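Local structure of 3-chlorocatechol 1,2-dioxygenase (Rhodococcus opacus, 2BOY) at residues L38-E43 against N172-A177; A58-A63 against S70-Q75; G76-P81 against S134-T139; Y90-R95 against L122-A127; Q207-N212 against N222-E227. The protein probably uses a bound ferric ion to split catechol rings, chlorinated ones among them, between the two hydroxyl-bearing carbons, as an intradiol dioxygenase. All coordinates share one frame; numbering follows the deposited sequence.

Interaction 1: residues L38-E43 against N172-A177; sequences LISVGE and NGPTGA
P174 pushes its ring against S40 and V41 where two helices meet: it opens helix 174-181 of the catalytic part of the chain and packs on the last turn of helix 28-43 in the helical N-terminal part. The sealed part lies on the V41 side. There CG2 of V41 sits 3.7 Å from P174 CB, with the two side chains crossing obliquely. CG1 of V41 is anti to the backbone N (chi1 179°), which leaves CG2, beside that nitrogen, as the branch facing the proline. W47 and E46 close in around V41, so the valine and the ring are both buried. W37 ties the same corner together, its indole NE1 bonding to P174 O. The S40 side is partly open to solvent, yet the atoms come close there as well: S40 brings its hydroxyl and its backbone O to CG of the ring. OG is hydrogen-bonded back to W37 O in its own helix, so its approach to the proline is plain packing. Across the joint G173 sits at the N-cap position, and its O accepts A177 N at 2.8 Å in the first turn. The nearest approach of all is P174 CG, 3.4 Å from S40 OG.

Interaction 2: residues A58-A63 against S70-Q75; sequences AIESVA and SQSSIQ
E60 lays its aliphatic part over the backbone of S73, with CG 3.6 Å from S73 O, while its CB meets CG2 of I74 at 4.0 Å. The chain leaves the helix with CG anti to the backbone N (chi1 -159°) and then bends at chi2 (-81°), which carries the carboxylate along the loop to S72. There the hydroxyl OG of S72 donates a short hydrogen bond of 2.5 Å to E60 OE2, reaching that oxygen nearly along its C-O axis. OG of S72 is gripped a second time by ND2 of N67, and the backbone N of S72 is held by Q71 OE1 at 2.9 Å, on a lone pair in the carbonyl plane. The other carboxylate oxygen, OE1, forms a salt bridge with K225. The contact thus fastens helix 56-64 to the extended chain that leads into the active site, where I74 touches the bound benzhydroxamic acid; Y28 of the second subunit also packs on E60. Both oxygens of this buried carboxylate are matched, one by the lysine and the other by the serine hydroxyl, which would probably keep it ionised.

Interaction 3: residues G76-P81 against S134-T139; sequences GPYFIP and SFINPT. With BHO (benzhydroxamic acid), chain J.
Two irregular loops come side by side, Y78 opposite I136 with CA atoms 6.9 Å apart and I80 opposite F135 at a CA-to-CA distance of 7.9 Å. They lie beside the iron site of the intradiol dioxygenase fold and carry two CH-pi contacts. With CG1 beside the backbone N (chi1 -48°), I136 sets CG2 over one face of the Y78 ring, 3.9 Å from its centroid and 18° off the normal, while CG1 and CD1 lie toward the CG-CD1 side. CG of P77 covers the opposite face, which leaves the phenol sandwiched, and its OH is hydrogen-bonded to that of Y167. In the second contact the roles are swapped: CG2 of I80 sits over the F135 ring, 3.9 Å from the centroid, and the ring of Y143 meets F135 edge-to-face. With an alanine in place of Y78, a gap would probably open between I136 and P77 and the Y167 hydroxyl would lose its mate. Y78 also meets the ring of the iron ligand Y133, and it borders the bound benzhydroxamic acid, whose O2 is 3.1 Å from Y78 CD2. Next to it, P77 CD rests 3.6 Å from the ligand's C1.

Interaction 4: residues Y90-R95 against L122-A127; sequences YTMPMR and LDMWQA
M92 and M124 meet methyl to methyl, CE to CE at 3.7 Å, their side chains crossing at about a right angle. M92 gives up the most surface. Its chain bends at chi2 (-62°) and again at chi3 (-78°), curling so that CE also reaches the backbone, 3.6 Å from M124 O. The methyl of M124 nestles in the curl: M124 CE is 3.8 Å from M92 SD and nearly as close to M92 CG. Both residues are buried, and the contact between them is wholly apolar apart from that carbonyl. M124 belongs to strand 121-125 of the mixed beta-sheet that forms the body of the catalytic domain, whereas loop 90-95 is laid along strand 156-162, with Y90 and M92 bonded through their backbones to R160. On the other side of strand 121-125, W125 stacks on the iron ligand H193. Q126 adds a smaller share, its OE1 lying 4.4 Å from M92 CG. Both ends of its amide are held: OE1 bonds to T161 OG1, while NE2 gives one hydrogen to I162 O and another to A127 O at 3.1 Å. This last bond is nearly straight (166° at the hydrogen), and A127 O lies in the plane of the Q126 amide.

Interaction 5: residues Q207-N212 against N222-E227; sequences QLYFEN and NAVKPE
Y209 meets the 222-227 loop with both its ring and its hydroxyl. The apolar part is a CH-pi contact: CG2 of V224 comes down over the centre of the Y209 ring, 3.7 Å from the centroid and only 12° off the normal. V224 holds CG1 anti to the backbone N (chi1 171°), which turns CG2 onto the aromatic face. The loop backbone follows the ring too, V224 CA lying 3.8 Å from Y209 CE1, and CB of A223 packs beside the phenol oxygen at 3.7 Å from OH. The same CB also touches I74.

The polar part centres on the phenol oxygen and one carbonyl. OH of Y209 donates a weak hydrogen bond to A223 O, 2.9 Å long, and the oxygen is also bonded to NH2 of R188. A223 O takes a second bond, from S73 OG. K225 hardly shares in this contact; its chain leads away and its NZ is bonded to S72 O. A phenylalanine in place of Y209 would probably cost A223 O one of its two bonds and R188 NH2 its phenol partner, leaving that end of the arginine freer to turn.

Strand 204-210 and the loop that follows it thus meet beside the active site. Q207 and R188 line the benzhydroxamic acid pocket, and the Y209 side chain is about 4 Å from that of H191, which is consistent with a second-shell place beside this iron ligand in the ferric site of an intradiol dioxygenase.

Interaction 1 lies farthest from the centre of the chain and joins helix 28-43 to helix 174-181 by apolar packing; like interaction 2 it also touches the second subunit. Interactions 2 and 5 are neighbours linked by K225, whose NZ pairs with E60 OE1 at 2.8 Å. Interaction 2 is polar, built on a buried charge, whereas interaction 5 mixes a CH-pi contact with a weak phenol-carbonyl bond. Interactions 3 and 4 rely on apolar side chains and join through F79, which packs on W125. Interaction 4 is buried against the sheet, whereas interaction 3 is partly open on its I136 and F135 side. Interactions 2, 3 and 5 each bring residues to the benzhydroxamic acid pocket.

Interaction 1: residues L38-E43 against N172-A177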
# COMPACT_ATOMS: atom_id res chain seq x y z
N LEU A 38 -4.46 0.08 -5.70
CA LEU A 38 -4.40 -0.13 -4.25
C LEU A 38 -5.75 -0.49 -3.65
O LEU A 38 -5.86 -1.41 -2.83
CB LEU A 38 -3.80 1.10 -3.58
CG LEU A 38 -2.30 1.23 -3.89
CD1 LEU A 38 -1.87 2.67 -3.63
CD2 LEU A 38 -1.50 0.29 -2.96
N ILE A 39 -6.80 0.20 -4.10
CA ILE A 39 -8.17 -0.08 -3.64
C ILE A 39 -8.53 -1.54 -3.95
O ILE A 39 -9.08 -2.23 -3.09
CB ILE A 39 -9.15 0.93 -4.25
CG1 ILE A 39 -9.03 2.30 -3.56
CG2 ILE A 39 -10.60 0.44 -4.15
CD1 ILE A 39 -9.62 3.47 -4.42
N SER A 40 -8.20 -2.00 -5.16
CA SER A 40 -8.51 -3.37 -5.60
C SER A 40 -7.82 -4.47 -4.76
O SER A 40 -8.40 -5.53 -4.47
CB SER A 40 -8.20 -3.52 -7.10
OG SER A 40 -6.81 -3.66 -7.32
N VAL A 41 -6.61 -4.17 -4.30
CA VAL A 41 -5.91 -5.08 -3.41
C VAL A 41 -6.75 -5.39 -2.18
O VAL A 41 -6.93 -6.59 -1.80
CB VAL A 41 -4.49 -4.54 -3.00
CG1 VAL A 41 -3.83 -5.54 -2.04
CG2 VAL A 41 -3.64 -4.30 -4.24
N GLY A 42 -7.28 -4.34 -1.55
CA GLY A 42 -8.13 -4.55 -0.39
C GLY A 42 -9.47 -5.20 -0.74
O GLY A 42 -9.95 -6.09 -0.04
N GLU A 43 -10.05 -4.79 -1.86
CA GLU A 43 -11.36 -5.33 -2.26
C GLU A 43 -11.27 -6.83 -2.57
O GLU A 43 -12.21 -7.59 -2.31
CB GLU A 43 -11.92 -4.59 -3.47
CG GLU A 43 -12.33 -3.17 -3.14
CD GLU A 43 -12.79 -2.40 -4.38
OE1 GLU A 43 -12.24 -2.63 -5.50
OE2 GLU A 43 -13.67 -1.53 -4.22
N ASN A 172 -5.30 -13.13 -12.23
CA ASN A 172 -6.71 -12.77 -12.03
C ASN A 172 -6.96 -11.92 -10.75
O ASN A 172 -8.12 -11.62 -10.39
CB ASN A 172 -7.62 -14.01 -12.08
CG ASN A 172 -7.36 -15.05 -10.95
OD1 ASN A 172 -7.30 -14.71 -9.76
ND2 ASN A 172 -7.24 -16.34 -11.34
N GLY A 173 -5.88 -11.57 -10.06
CA GLY A 173 -5.97 -10.72 -8.87
C GLY A 173 -5.01 -9.55 -9.03
O GLY A 173 -4.19 -9.53 -9.97
N PRO A 174 -5.12 -8.55 -8.15
CA PRO A 174 -4.28 -7.36 -8.25
C PRO A 174 -2.76 -7.67 -8.15
O PRO A 174 -2.00 -7.05 -8.86
CB PRO A 174 -4.74 -6.50 -7.06
CG PRO A 174 -6.12 -6.98 -6.73
CD PRO A 174 -6.09 -8.47 -7.04
N THR A 175 -2.33 -8.64 -7.34
CA THR A 175 -0.88 -8.85 -7.19
C THR A 175 -0.33 -9.36 -8.53
O THR A 175 0.66 -8.87 -9.07
CB THR A 175 -0.58 -9.89 -6.09
OG1 THR A 175 -1.19 -9.47 -4.85
CG2 THR A 175 0.94 -9.97 -5.80
N GLY A 176 -1.01 -10.38 -9.04
CA GLY A 176 -0.68 -10.95 -10.33
C GLY A 176 -0.83 -9.93 -11.42
O GLY A 176 -0.03 -9.97 -12.38
N ALA A 177 -1.80 -9.02 -11.30
CA ALA A 177 -1.95 -7.95 -12.33
C ALA A 177 -0.77 -7.00 -12.33
O ALA A 177 -0.33 -6.56 -13.38
CB ALA A 177 -3.26 -7.17 -12.16

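Interaction 2: residues A58-A63 against S70-Q75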
# COMPACT_ATOMS: atom_id res chain seq x y z
N ALA A 58 12.27 -9.71 3.10
CA ALA A 58 13.11 -8.70 3.79
C ALA A 58 12.89 -8.77 5.30
O ALA A 58 13.82 -8.66 6.09
CB ALA A 58 12.80 -7.28 3.28
N ILE A 59 11.63 -8.90 5.70
CA ILE A 59 11.29 -8.99 7.13
C ILE A 59 11.93 -10.28 7.71
O ILE A 59 12.57 -10.29 8.80
CB ILE A 59 9.76 -9.00 7.30
CG1 ILE A 59 9.15 -7.63 6.90
CG2 ILE A 59 9.37 -9.48 8.74
CD1 ILE A 59 9.34 -6.48 7.96
N GLU A 60 11.75 -11.38 6.99
CA GLU A 60 12.28 -12.66 7.44
C GLU A 60 13.82 -12.65 7.49
O GLU A 60 14.42 -13.25 8.38
CB GLU A 60 11.77 -13.78 6.53
CG GLU A 60 11.84 -15.16 7.19
CD GLU A 60 13.25 -15.76 7.12
OE1 GLU A 60 14.05 -15.41 6.22
OE2 GLU A 60 13.56 -16.59 7.97
N SER A 61 14.45 -11.98 6.55
CA SER A 61 15.91 -11.90 6.53
C SER A 61 16.43 -11.18 7.81
O SER A 61 17.43 -11.60 8.38
CB SER A 61 16.37 -11.18 5.29
OG SER A 61 17.78 -11.05 5.31
N VAL A 62 15.74 -10.15 8.29
CA VAL A 62 16.20 -9.55 9.56
C VAL A 62 15.95 -10.48 10.76
O VAL A 62 16.80 -10.60 11.65
CB VAL A 62 15.75 -8.06 9.86
CG1 VAL A 62 15.06 -7.41 8.73
CG2 VAL A 62 15.04 -7.89 11.20
N ALA A 63 14.78 -11.11 10.78
CA ALA A 63 14.43 -12.09 11.81
C ALA A 63 15.45 -13.23 11.86
O ALA A 63 15.84 -13.70 12.96
CB ALA A 63 13.03 -12.66 11.53
N SER A 70 18.45 -24.24 12.34
CA SER A 70 18.80 -24.32 10.91
C SER A 70 18.07 -23.24 10.08
O SER A 70 17.26 -22.47 10.62
CB SER A 70 18.56 -25.74 10.39
OG SER A 70 17.20 -26.13 10.48
N GLN A 71 18.37 -23.19 8.77
CA GLN A 71 17.95 -22.08 7.95
C GLN A 71 16.43 -21.93 7.87
O GLN A 71 15.72 -22.92 7.77
CB GLN A 71 18.54 -22.19 6.54
CG GLN A 71 18.27 -20.94 5.64
CD GLN A 71 18.80 -19.61 6.21
OE1 GLN A 71 18.19 -19.00 7.08
NE2 GLN A 71 19.95 -19.15 5.68
N SER A 72 15.95 -20.69 7.90
CA SER A 72 14.51 -20.41 7.97
C SER A 72 14.09 -19.76 6.66
O SER A 72 14.96 -19.35 5.89
CB SER A 72 14.21 -19.43 9.12
OG SER A 72 15.08 -18.31 8.98
N SER A 73 12.77 -19.60 6.45
CA SER A 73 12.29 -18.85 5.29
C SER A 73 10.93 -18.21 5.54
O SER A 73 10.36 -18.36 6.63
CB SER A 73 12.26 -19.72 4.03
OG SER A 73 12.10 -18.88 2.89
N ILE A 74 10.39 -17.49 4.54
CA ILE A 74 9.08 -16.86 4.73
C ILE A 74 8.02 -17.92 4.97
O ILE A 74 8.15 -19.06 4.51
CB ILE A 74 8.66 -15.94 3.57
CG1 ILE A 74 8.39 -16.76 2.28
CG2 ILE A 74 9.74 -14.84 3.28
CD1 ILE A 74 7.80 -15.91 1.15
N GLN A 75 6.95 -17.53 5.66
CA GLN A 75 5.78 -18.40 5.76
C GLN A 75 4.91 -18.35 4.48
O GLN A 75 4.34 -19.36 4.05
CB GLN A 75 4.90 -17.95 6.94
CG GLN A 75 3.71 -18.90 7.17
CD GLN A 75 2.90 -18.56 8.39
OE1 GLN A 75 1.68 -18.34 8.29
NE2 GLN A 75 3.56 -18.49 9.54

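Interaction 3: residues G76-P81 against S134-T139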
# COMPACT_ATOMS: atom_id res chain seq x y z
N GLY A 76 4.78 -17.15 3.91
CA GLY A 76 3.82 -16.94 2.82
C GLY A 76 2.38 -16.93 3.37
O GLY A 76 2.14 -17.08 4.59
N PRO A 77 1.40 -16.71 2.49
CA PRO A 77 0.02 -16.44 2.92
C PRO A 77 -0.93 -17.62 2.90
O PRO A 77 -2.13 -17.42 3.16
CB PRO A 77 -0.45 -15.40 1.86
CG PRO A 77 0.19 -15.92 0.60
CD PRO A 77 1.59 -16.47 1.04
N TYR A 78 -0.43 -18.82 2.61
CA TYR A 78 -1.30 -19.96 2.40
C TYR A 78 -1.27 -21.03 3.46
O TYR A 78 -1.80 -22.13 3.22
CB TYR A 78 -1.00 -20.61 1.02
CG TYR A 78 -1.28 -19.68 -0.14
CD1 TYR A 78 -2.16 -18.60 -0.03
CD2 TYR A 78 -0.68 -19.91 -1.36
CE1 TYR A 78 -2.42 -17.76 -1.16
CE2 TYR A 78 -0.91 -19.09 -2.47
CZ TYR A 78 -1.78 -18.03 -2.36
OH TYR A 78 -1.96 -17.26 -3.51
N PHE A 79 -0.71 -20.75 4.64
CA PHE A 79 -0.81 -21.72 5.73
C PHE A 79 -2.25 -21.78 6.18
O PHE A 79 -2.92 -20.74 6.24
CB PHE A 79 0.02 -21.28 6.95
CG PHE A 79 -0.15 -22.15 8.16
CD1 PHE A 79 0.26 -23.50 8.13
CD2 PHE A 79 -0.71 -21.64 9.34
CE1 PHE A 79 0.09 -24.30 9.25
CE2 PHE A 79 -0.87 -22.46 10.50
CZ PHE A 79 -0.49 -23.78 10.45
N ILE A 80 -2.72 -22.99 6.53
CA ILE A 80 -4.03 -23.19 7.14
C ILE A 80 -3.90 -24.11 8.37
O ILE A 80 -3.42 -25.27 8.26
CB ILE A 80 -5.04 -23.81 6.10
CG1 ILE A 80 -5.16 -22.92 4.82
CG2 ILE A 80 -6.39 -24.06 6.78
CD1 ILE A 80 -6.11 -21.65 4.93
N PRO A 81 -4.30 -23.62 9.54
CA PRO A 81 -4.18 -24.40 10.77
C PRO A 81 -5.14 -25.56 10.76
O PRO A 81 -6.11 -25.56 9.98
CB PRO A 81 -4.61 -23.40 11.87
CG PRO A 81 -5.58 -22.49 11.14
CD PRO A 81 -4.85 -22.27 9.81
N SER A 134 -4.87 -26.53 -1.41
CA SER A 134 -6.16 -26.70 -0.79
C SER A 134 -6.56 -25.42 0.01
O SER A 134 -5.68 -24.61 0.41
CB SER A 134 -6.25 -28.00 0.07
OG SER A 134 -5.40 -27.95 1.21
N PHE A 135 -7.87 -25.23 0.14
CA PHE A 135 -8.54 -24.01 0.67
C PHE A 135 -8.40 -22.80 -0.22
O PHE A 135 -9.41 -22.16 -0.60
CB PHE A 135 -8.12 -23.63 2.13
CG PHE A 135 -8.36 -24.72 3.13
CD1 PHE A 135 -9.60 -24.86 3.73
CD2 PHE A 135 -7.34 -25.63 3.48
CE1 PHE A 135 -9.86 -25.89 4.65
CE2 PHE A 135 -7.57 -26.63 4.40
CZ PHE A 135 -8.85 -26.78 4.99
N ILE A 136 -7.16 -22.47 -0.56
CA ILE A 136 -6.86 -21.41 -1.47
C ILE A 136 -7.64 -21.57 -2.79
O ILE A 136 -8.33 -20.64 -3.25
CB ILE A 136 -5.36 -21.32 -1.73
CG1 ILE A 136 -4.55 -21.36 -0.41
CG2 ILE A 136 -5.06 -20.04 -2.54
CD1 ILE A 136 -5.12 -20.47 0.69
N ASN A 137 -7.52 -22.76 -3.36
CA ASN A 137 -8.41 -23.23 -4.43
C ASN A 137 -9.47 -24.11 -3.78
O ASN A 137 -9.21 -25.28 -3.45
CB ASN A 137 -7.61 -24.07 -5.42
CG ASN A 137 -8.47 -24.59 -6.59
OD1 ASN A 137 -7.95 -24.86 -7.69
ND2 ASN A 137 -9.76 -24.71 -6.37
N PRO A 138 -10.68 -23.59 -3.61
CA PRO A 138 -11.70 -24.28 -2.79
C PRO A 138 -12.30 -25.51 -3.48
O PRO A 138 -13.07 -26.25 -2.87
CB PRO A 138 -12.76 -23.21 -2.58
CG PRO A 138 -12.71 -22.43 -3.81
CD PRO A 138 -11.21 -22.35 -4.19
N THR A 139 -11.97 -25.75 -4.74
CA THR A 139 -12.47 -26.97 -5.36
C THR A 139 -11.66 -28.21 -4.95
O THR A 139 -12.09 -29.32 -5.22
CB THR A 139 -12.48 -26.86 -6.89
OG1 THR A 139 -11.13 -26.85 -7.38
CG2 THR A 139 -13.06 -25.54 -7.35
C1 BHO J . 3.88 -18.02 -1.28
C2 BHO J . 4.78 -16.95 -0.81
C3 BHO J . 4.52 -15.64 -1.21
C4 BHO J . 3.43 -15.38 -2.07
C5 BHO J . 2.61 -16.40 -2.51
C6 BHO J . 2.83 -17.73 -2.13
C BHO J . 4.16 -19.43 -0.84
O1 BHO J . 5.29 -19.69 -0.59
N BHO J . 3.28 -20.41 -0.75
O2 BHO J . 2.18 -20.31 -0.20

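Interaction 4: residues Y90-R95 against L122-A127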
# COMPACT_ATOMS: atom_id res chain seq x y z
N TYR A 90 3.52 -42.25 7.41
CA TYR A 90 3.08 -40.90 7.09
C TYR A 90 2.97 -40.66 5.62
O TYR A 90 3.96 -40.78 4.87
CB TYR A 90 4.09 -39.92 7.66
CG TYR A 90 4.17 -39.88 9.16
CD1 TYR A 90 5.38 -39.58 9.80
CD2 TYR A 90 3.02 -40.03 9.95
CE1 TYR A 90 5.46 -39.45 11.18
CE2 TYR A 90 3.09 -39.91 11.35
CZ TYR A 90 4.32 -39.62 11.95
OH TYR A 90 4.44 -39.48 13.32
N THR A 91 1.77 -40.28 5.22
CA THR A 91 1.41 -40.00 3.83
C THR A 91 0.57 -38.73 3.76
O THR A 91 -0.49 -38.63 4.43
CB THR A 91 0.61 -41.20 3.27
OG1 THR A 91 1.41 -42.39 3.38
CG2 THR A 91 0.36 -41.00 1.78
N MET A 92 1.00 -37.75 2.97
CA MET A 92 0.25 -36.51 2.83
C MET A 92 -1.13 -36.80 2.22
O MET A 92 -1.24 -37.75 1.41
CB MET A 92 1.00 -35.51 1.93
CG MET A 92 2.35 -34.97 2.54
SD MET A 92 2.08 -34.05 4.08
CE MET A 92 1.48 -32.49 3.45
N PRO A 93 -2.17 -36.06 2.62
CA PRO A 93 -3.52 -36.28 2.09
C PRO A 93 -3.57 -36.05 0.59
O PRO A 93 -3.22 -34.96 0.10
CB PRO A 93 -4.41 -35.31 2.88
CG PRO A 93 -3.66 -35.14 4.25
CD PRO A 93 -2.17 -35.07 3.74
N MET A 94 -3.91 -37.14 -0.14
CA MET A 94 -3.88 -37.12 -1.59
C MET A 94 -5.13 -37.84 -2.12
O MET A 94 -5.68 -38.71 -1.45
CB MET A 94 -2.63 -37.86 -2.09
CG MET A 94 -1.37 -37.09 -1.83
SD MET A 94 0.09 -37.86 -2.46
CE MET A 94 0.36 -39.07 -1.22
N ARG A 95 -5.55 -37.49 -3.32
CA ARG A 95 -6.73 -38.12 -3.91
C ARG A 95 -6.35 -39.52 -4.39
O ARG A 95 -5.18 -39.78 -4.64
CB ARG A 95 -7.26 -37.29 -5.07
CG ARG A 95 -7.92 -35.99 -4.54
CD ARG A 95 -8.02 -34.87 -5.56
NE ARG A 95 -6.74 -34.25 -5.92
CZ ARG A 95 -6.66 -33.13 -6.63
NH1 ARG A 95 -7.77 -32.53 -7.05
NH2 ARG A 95 -5.48 -32.60 -6.93
N LEU A 122 5.66 -31.23 13.34
CA LEU A 122 5.91 -30.52 12.07
C LEU A 122 4.61 -30.41 11.32
O LEU A 122 3.89 -31.40 11.16
CB LEU A 122 6.95 -31.25 11.19
CG LEU A 122 8.39 -31.42 11.70
CD1 LEU A 122 8.50 -32.73 12.49
CD2 LEU A 122 9.38 -31.40 10.58
N ASP A 123 4.29 -29.19 10.88
CA ASP A 123 3.14 -28.91 10.06
C ASP A 123 3.70 -28.72 8.67
O ASP A 123 4.54 -27.85 8.47
CB ASP A 123 2.51 -27.60 10.53
CG ASP A 123 1.02 -27.67 10.68
OD1 ASP A 123 0.49 -27.18 11.68
OD2 ASP A 123 0.27 -28.18 9.84
N MET A 124 3.22 -29.46 7.68
CA MET A 124 3.77 -29.30 6.31
C MET A 124 2.64 -29.02 5.34
O MET A 124 1.57 -29.59 5.50
CB MET A 124 4.53 -30.55 5.90
CG MET A 124 5.53 -30.37 4.73
SD MET A 124 4.78 -30.41 3.03
CE MET A 124 5.04 -32.13 2.54
N TRP A 125 2.83 -28.07 4.43
CA TRP A 125 1.85 -27.83 3.38
C TRP A 125 2.57 -27.58 2.09
O TRP A 125 3.71 -27.09 2.08
CB TRP A 125 0.84 -26.70 3.72
CG TRP A 125 1.38 -25.29 3.85
CD1 TRP A 125 1.15 -24.25 3.00
CD2 TRP A 125 2.15 -24.74 4.95
NE1 TRP A 125 1.74 -23.10 3.47
CE2 TRP A 125 2.40 -23.37 4.65
CE3 TRP A 125 2.70 -25.28 6.14
CZ2 TRP A 125 3.16 -22.51 5.48
CZ3 TRP A 125 3.47 -24.44 6.98
CH2 TRP A 125 3.70 -23.07 6.63
N GLN A 126 1.91 -27.89 0.98
CA GLN A 126 2.53 -27.78 -0.32
C GLN A 126 1.39 -27.71 -1.32
O GLN A 126 0.26 -28.08 -1.00
CB GLN A 126 3.42 -29.02 -0.62
CG GLN A 126 2.58 -30.34 -0.78
CD GLN A 126 3.40 -31.49 -1.27
OE1 GLN A 126 3.98 -32.24 -0.49
NE2 GLN A 126 3.44 -31.66 -2.60
N ALA A 127 1.74 -27.29 -2.52
CA ALA A 127 0.84 -27.30 -3.66
C ALA A 127 0.81 -28.69 -4.28
O ALA A 127 1.70 -29.50 -4.05
CB ALA A 127 1.30 -26.27 -4.69

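Interaction 5: residues Q207-N212 against N222-E227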
# COMPACT_ATOMS: atom_id res chain seq x y z
N GLN A 207 11.16 -23.43 4.25
CA GLN A 207 10.68 -24.00 2.98
C GLN A 207 11.81 -24.80 2.41
O GLN A 207 12.97 -24.41 2.57
CB GLN A 207 10.42 -22.88 1.98
CG GLN A 207 9.22 -22.03 2.34
CD GLN A 207 8.74 -21.17 1.21
OE1 GLN A 207 8.80 -21.56 0.04
NE2 GLN A 207 8.23 -20.00 1.55
N LEU A 208 11.51 -25.87 1.69
CA LEU A 208 12.60 -26.60 1.02
C LEU A 208 12.27 -26.67 -0.47
O LEU A 208 11.13 -26.89 -0.81
CB LEU A 208 12.74 -28.02 1.61
CG LEU A 208 13.11 -28.00 3.11
CD1 LEU A 208 13.02 -29.38 3.75
CD2 LEU A 208 14.52 -27.39 3.31
N TYR A 209 13.27 -26.45 -1.31
CA TYR A 209 13.14 -26.34 -2.76
C TYR A 209 13.89 -27.50 -3.39
O TYR A 209 14.55 -28.25 -2.70
CB TYR A 209 13.78 -25.04 -3.21
CG TYR A 209 13.22 -23.82 -2.52
CD1 TYR A 209 13.83 -23.29 -1.39
CD2 TYR A 209 12.07 -23.19 -3.01
CE1 TYR A 209 13.30 -22.18 -0.74
CE2 TYR A 209 11.52 -22.07 -2.37
CZ TYR A 209 12.15 -21.58 -1.24
OH TYR A 209 11.64 -20.47 -0.62
N PHE A 210 13.77 -27.68 -4.70
CA PHE A 210 14.37 -28.85 -5.41
C PHE A 210 15.46 -28.32 -6.33
O PHE A 210 15.18 -27.46 -7.17
CB PHE A 210 13.27 -29.58 -6.14
CG PHE A 210 12.20 -30.08 -5.24
CD1 PHE A 210 11.04 -29.34 -5.00
CD2 PHE A 210 12.38 -31.27 -4.53
CE1 PHE A 210 10.10 -29.79 -4.12
CE2 PHE A 210 11.42 -31.73 -3.65
CZ PHE A 210 10.28 -30.98 -3.45
N GLU A 211 16.70 -28.77 -6.09
CA GLU A 211 17.93 -28.35 -6.78
C GLU A 211 17.73 -28.10 -8.28
O GLU A 211 18.13 -27.09 -8.84
CB GLU A 211 18.93 -29.50 -6.71
CG GLU A 211 20.23 -29.12 -6.07
CD GLU A 211 20.95 -30.33 -5.57
OE1 GLU A 211 20.78 -31.43 -6.15
OE2 GLU A 211 21.67 -30.16 -4.57
N ASN A 212 17.09 -29.07 -8.90
CA ASN A 212 16.99 -29.13 -10.35
C ASN A 212 15.82 -28.31 -10.90
O ASN A 212 15.61 -28.25 -12.10
CB ASN A 212 16.84 -30.62 -10.71
CG ASN A 212 16.95 -31.54 -9.46
OD1 ASN A 212 17.60 -32.60 -9.51
ND2 ASN A 212 16.33 -31.13 -8.33
N ASN A 222 11.52 -13.99 -3.77
CA ASN A 222 12.90 -13.80 -3.25
C ASN A 222 13.18 -14.54 -1.95
O ASN A 222 13.91 -14.03 -1.07
CB ASN A 222 13.22 -12.32 -3.08
CG ASN A 222 13.49 -11.65 -4.39
OD1 ASN A 222 12.75 -10.74 -4.81
ND2 ASN A 222 14.55 -12.08 -5.06
N ALA A 223 12.60 -15.73 -1.83
CA ALA A 223 12.68 -16.46 -0.57
C ALA A 223 13.55 -17.72 -0.64
O ALA A 223 13.54 -18.53 0.31
CB ALA A 223 11.24 -16.84 -0.09
N VAL A 224 14.29 -17.91 -1.74
CA VAL A 224 15.15 -19.08 -1.83
C VAL A 224 16.46 -18.77 -1.10
O VAL A 224 17.01 -17.68 -1.23
CB VAL A 224 15.44 -19.52 -3.28
CG1 VAL A 224 16.53 -20.62 -3.37
CG2 VAL A 224 14.15 -19.98 -3.98
N LYS A 225 16.91 -19.72 -0.30
CA LYS A 225 18.25 -19.66 0.31
C LYS A 225 18.98 -20.98 0.01
O LYS A 225 18.36 -22.05 -0.15
CB LYS A 225 18.16 -19.37 1.84
CG LYS A 225 17.31 -18.12 2.21
CD LYS A 225 17.28 -17.96 3.72
CE LYS A 225 16.32 -16.84 4.23
NZ LYS A 225 16.33 -16.89 5.74
N PRO A 226 20.31 -20.90 -0.13
CA PRO A 226 21.07 -22.04 -0.62
C PRO A 226 21.00 -23.23 0.32
O PRO A 226 21.14 -24.34 -0.16
CB PRO A 226 22.51 -21.51 -0.74
CG PRO A 226 22.58 -20.26 0.12
CD PRO A 226 21.15 -19.71 0.17
N GLU A 227 20.86 -23.01 1.63
CA GLU A 227 20.76 -24.12 2.59
C GLU A 227 19.49 -24.93 2.42
O GLU A 227 19.42 -26.04 2.95
CB GLU A 227 20.81 -23.63 4.05
CG GLU A 227 22.06 -22.81 4.39
CD GLU A 227 21.97 -21.33 4.00
OE1 GLU A 227 22.99 -20.59 4.22
OE2 GLU A 227 20.94 -20.88 3.45